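Local coordinates for enoyl-CoA hydratase/isomerase (Shewanella pealeana, PDB 4KPK), which probably acts as an isomerase of the enoyl-CoA hydratase/isomerase family, presumably on acyl-CoA thioesters as its relatives do, at residues 135-143 against 222-233. Numbering follows the deposited sequence.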
loop_
_atom_site.group_PDB
_atom_site.type_symbol
_atom_site.label_atom_id
_atom_site.label_comp_id
_atom_site.label_asym_id
_atom_site.label_seq_id
_atom_site.Cartn_x
_atom_site.Cartn_y
_atom_site.Cartn_z
ATOM N N LYS A 135 -21.317 -4.417 -8.632
ATOM C CA LYS A 135 -21.745 -3.195 -9.224
ATOM C C LYS A 135 -21.058 -2.058 -8.445
ATOM O O LYS A 135 -20.764 -2.197 -7.248
ATOM C CB LYS A 135 -23.265 -3.076 -9.066
ATOM C CG LYS A 135 -24.080 -4.096 -9.843
ATOM C CD LYS A 135 -25.527 -4.190 -9.383
ATOM C CE LYS A 135 -26.305 -5.113 -10.316
ATOM N NZ LYS A 135 -27.661 -5.408 -9.780
ATOM N N PRO A 136 -20.747 -0.950 -9.137
ATOM C CA PRO A 136 -20.061 0.137 -8.453
ATOM C C PRO A 136 -20.888 0.658 -7.327
ATOM O O PRO A 136 -22.091 0.798 -7.478
ATOM C CB PRO A 136 -19.913 1.224 -9.539
ATOM C CG PRO A 136 -20.915 0.895 -10.575
ATOM C CD PRO A 136 -21.130 -0.586 -10.510
ATOM N N THR A 137 -20.232 0.865 -6.187
ATOM C CA THR A 137 -20.820 1.438 -4.983
ATOM C C THR A 137 -20.144 2.798 -4.682
ATOM O O THR A 137 -18.961 2.916 -4.786
ATOM C CB THR A 137 -20.637 0.500 -3.804
ATOM O OG1 THR A 137 -19.230 0.198 -3.639
ATOM C CG2 THR A 137 -21.374 -0.812 -4.061
ATOM N N ILE A 138 -20.935 3.783 -4.288
ATOM C CA ILE A 138 -20.492 5.152 -3.912
ATOM C C ILE A 138 -21.078 5.368 -2.534
ATOM O O ILE A 138 -22.283 5.244 -2.377
ATOM C CB ILE A 138 -21.085 6.233 -4.869
ATOM C CG1 ILE A 138 -20.668 5.887 -6.296
ATOM C CG2 ILE A 138 -20.559 7.669 -4.534
ATOM C CD1 ILE A 138 -21.300 6.673 -7.361
ATOM N N THR A 139 -20.233 5.659 -1.546
ATOM C CA THR A 139 -20.680 6.110 -0.224
ATOM C C THR A 139 -20.437 7.648 0.025
ATOM O O THR A 139 -19.347 8.163 -0.186
ATOM C CB THR A 139 -20.042 5.220 0.861
ATOM O OG1 THR A 139 -20.465 3.867 0.616
ATOM C CG2 THR A 139 -20.458 5.598 2.293
ATOM N N LEU A 140 -21.488 8.341 0.482
ATOM C CA LEU A 140 -21.498 9.780 0.790
ATOM C C LEU A 140 -21.595 10.022 2.306
ATOM O O LEU A 140 -22.589 9.718 2.927
ATOM C CB LEU A 140 -22.693 10.437 0.125
ATOM C CG LEU A 140 -22.974 10.212 -1.365
ATOM C CD1 LEU A 140 -24.185 11.044 -1.817
ATOM C CD2 LEU A 140 -21.720 10.569 -2.142
ATOM N N VAL A 141 -20.548 10.540 2.911
ATOM C CA VAL A 141 -20.417 10.535 4.359
ATOM C C VAL A 141 -20.427 11.976 4.918
ATOM O O VAL A 141 -19.552 12.727 4.576
ATOM C CB VAL A 141 -19.095 9.883 4.807
ATOM C CG1 VAL A 141 -18.976 9.889 6.321
ATOM C CG2 VAL A 141 -18.944 8.456 4.258
ATOM N N GLN A 142 -21.467 12.337 5.669
ATOM C CA GLN A 142 -21.583 13.634 6.377
ATOM C C GLN A 142 -21.291 13.393 7.861
ATOM O O GLN A 142 -21.594 12.290 8.407
ATOM C CB GLN A 142 -22.990 14.270 6.153
ATOM C CG GLN A 142 -24.146 13.817 7.052
ATOM C CD GLN A 142 -24.671 12.371 6.781
ATOM O OE1 GLN A 142 -24.055 11.574 6.080
ATOM N NE2 GLN A 142 -25.797 12.040 7.387
ATOM N N GLY A 143 -20.653 14.383 8.510
ATOM C CA GLY A 143 -20.199 14.260 9.905
ATOM C C GLY A 143 -19.613 12.925 10.418
ATOM O O GLY A 143 -18.771 12.288 9.788
ATOM N N LEU A 222 -22.615 16.952 -1.046
ATOM C CA LEU A 222 -22.378 15.541 -1.333
ATOM C C LEU A 222 -23.078 15.078 -2.629
ATOM O O LEU A 222 -22.491 14.307 -3.391
ATOM C CB LEU A 222 -22.783 14.691 -0.112
ATOM C CG LEU A 222 -21.870 14.949 1.092
ATOM C CD1 LEU A 222 -22.403 14.412 2.420
ATOM C CD2 LEU A 222 -20.460 14.498 0.804
ATOM N N ASP A 223 -24.265 15.629 -2.890
ATOM C CA ASP A 223 -25.073 15.347 -4.108
ATOM C C ASP A 223 -24.400 15.868 -5.387
ATOM O O ASP A 223 -24.205 15.132 -6.323
ATOM C CB ASP A 223 -26.498 15.934 -3.980
ATOM C CG ASP A 223 -27.430 15.066 -3.130
ATOM O OD1 ASP A 223 -26.967 14.071 -2.527
ATOM O OD2 ASP A 223 -28.640 15.364 -3.057
ATOM N N ALA A 224 -23.984 17.125 -5.397
ATOM C CA ALA A 224 -23.194 17.626 -6.484
ATOM C C ALA A 224 -21.904 16.812 -6.634
ATOM O O ALA A 224 -21.480 16.533 -7.750
ATOM C CB ALA A 224 -22.875 19.101 -6.287
ATOM N N ALA A 225 -21.262 16.439 -5.530
ATOM C CA ALA A 225 -19.971 15.745 -5.638
ATOM C C ALA A 225 -20.118 14.327 -6.279
ATOM O O ALA A 225 -19.185 13.850 -6.975
ATOM C CB ALA A 225 -19.271 15.654 -4.279
ATOM N N ALA A 226 -21.277 13.689 -6.044
ATOM C CA ALA A 226 -21.515 12.323 -6.524
ATOM C C ALA A 226 -21.896 12.292 -8.005
ATOM O O ALA A 226 -21.666 11.294 -8.686
ATOM C CB ALA A 226 -22.566 11.615 -5.673
ATOM N N GLN A 227 -22.461 13.389 -8.499
ATOM C CA GLN A 227 -23.037 13.409 -9.844
ATOM C C GLN A 227 -22.077 12.965 -10.949
ATOM O O GLN A 227 -22.407 12.102 -11.742
ATOM C CB GLN A 227 -23.595 14.822 -10.184
ATOM C CG GLN A 227 -24.640 14.805 -11.295
ATOM C CD GLN A 227 -25.720 13.768 -11.041
ATOM O OE1 GLN A 227 -26.186 13.631 -9.924
ATOM N NE2 GLN A 227 -26.082 12.989 -12.076
ATOM N N PRO A 228 -20.898 13.599 -11.019
ATOM C CA PRO A 228 -19.937 13.237 -12.048
ATOM C C PRO A 228 -19.538 11.752 -11.960
ATOM O O PRO A 228 -19.383 11.130 -12.983
ATOM C CB PRO A 228 -18.742 14.137 -11.754
ATOM C CG PRO A 228 -18.930 14.611 -10.340
ATOM C CD PRO A 228 -20.396 14.681 -10.154
ATOM N N PHE A 229 -19.403 11.193 -10.771
ATOM C CA PHE A 229 -19.123 9.718 -10.648
ATOM C C PHE A 229 -20.314 8.903 -11.138
ATOM O O PHE A 229 -20.153 7.930 -11.882
ATOM C CB PHE A 229 -18.872 9.324 -9.209
ATOM C CG PHE A 229 -17.642 9.941 -8.596
ATOM C CD1 PHE A 229 -16.405 9.356 -8.753
ATOM C CD2 PHE A 229 -17.736 11.091 -7.837
ATOM C CE1 PHE A 229 -15.274 9.921 -8.175
ATOM C CE2 PHE A 229 -16.618 11.654 -7.240
ATOM C CZ PHE A 229 -15.378 11.080 -7.404
ATOM N N ILE A 230 -21.530 9.300 -10.753
ATOM C CA ILE A 230 -22.713 8.596 -11.233
ATOM C C ILE A 230 -22.806 8.606 -12.757
ATOM O O ILE A 230 -22.987 7.566 -13.378
ATOM C CB ILE A 230 -24.034 9.148 -10.637
ATOM C CG1 ILE A 230 -24.112 8.867 -9.128
ATOM C CG2 ILE A 230 -25.260 8.561 -11.347
ATOM C CD1 ILE A 230 -25.031 9.823 -8.367
ATOM N N ASP A 231 -22.671 9.784 -13.343
ATOM C CA ASP A 231 -22.586 9.911 -14.812
ATOM C C ASP A 231 -21.518 9.015 -15.451
ATOM O O ASP A 231 -21.793 8.382 -16.474
ATOM C CB ASP A 231 -22.353 11.390 -15.194
ATOM C CG ASP A 231 -23.595 12.233 -14.933
ATOM O OD1 ASP A 231 -24.691 11.632 -14.815
ATOM O OD2 ASP A 231 -23.523 13.497 -14.852
ATOM N N ALA A 232 -20.323 8.936 -14.871
ATOM C CA ALA A 232 -19.283 8.162 -15.505
ATOM C C ALA A 232 -19.684 6.638 -15.414
ATOM O O ALA A 232 -19.621 5.915 -16.385
ATOM C CB ALA A 232 -17.971 8.434 -14.851
ATOM N N LEU A 233 -20.190 6.230 -14.263
ATOM C CA LEU A 233 -20.467 4.836 -13.961
ATOM C C LEU A 233 -21.651 4.276 -14.756
ATOM O O LEU A 233 -21.560 3.181 -15.295
ATOM C CB LEU A 233 -20.662 4.659 -12.459
ATOM C CG LEU A 233 -19.383 4.786 -11.597
ATOM C CD1 LEU A 233 -19.794 4.845 -10.148
ATOM C CD2 LEU A 233 -18.327 3.656 -11.733
#
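Ile-138 and Leu-233 meet end to end because Ile-138 carries CG1, and Leu-233 its CG, anti to the carbonyl carbon (chi1 -57° and -72°) and each then extends: CD1 of Ile-138 stops 3.7 Å from CD1 of Leu-233. The same isoleucine methyl lies 4.0 Å from CG1 of Ile-230, whose side chain runs nearly perpendicular to it, and also touches CB of Phe-229, whose ring turns away toward Ile-158 and Ile-160 of the neighbouring strand. Leu-233 and Pro-136 run past each other in opposite directions, both leucine methyls meeting the proline CB, with CD2 at 3.6 Å. Were Leu-233 cut back to an alanine, Pro-136 and the tip of Ile-138 would probably face a gap, and packing against Leu-199 of the second subunit would be lost. At the other end, CD2 of Leu-140 rests 3.8 Å from CB of Ala-226, whose small side chain probably lets the leucine come close to the helix, and both leucine methyls lie about equally near the backbone O of Leu-222. Leu-222 in turn sends CD1 to within 3.8 Å of CB of Gln-142, whose amide NE2 is hydrogen-bonded to Gly-93. No hydrogen bond joins the two segments; apolar side chains hold helix 222-235 nearly antiparallel to strand 137-141, the axis of its 222-233 part 9.4 Å from the strand's. Alternate strand residues facing a covering helix exemplify alpha/beta layering, here on the central sheet of the crotonase fold.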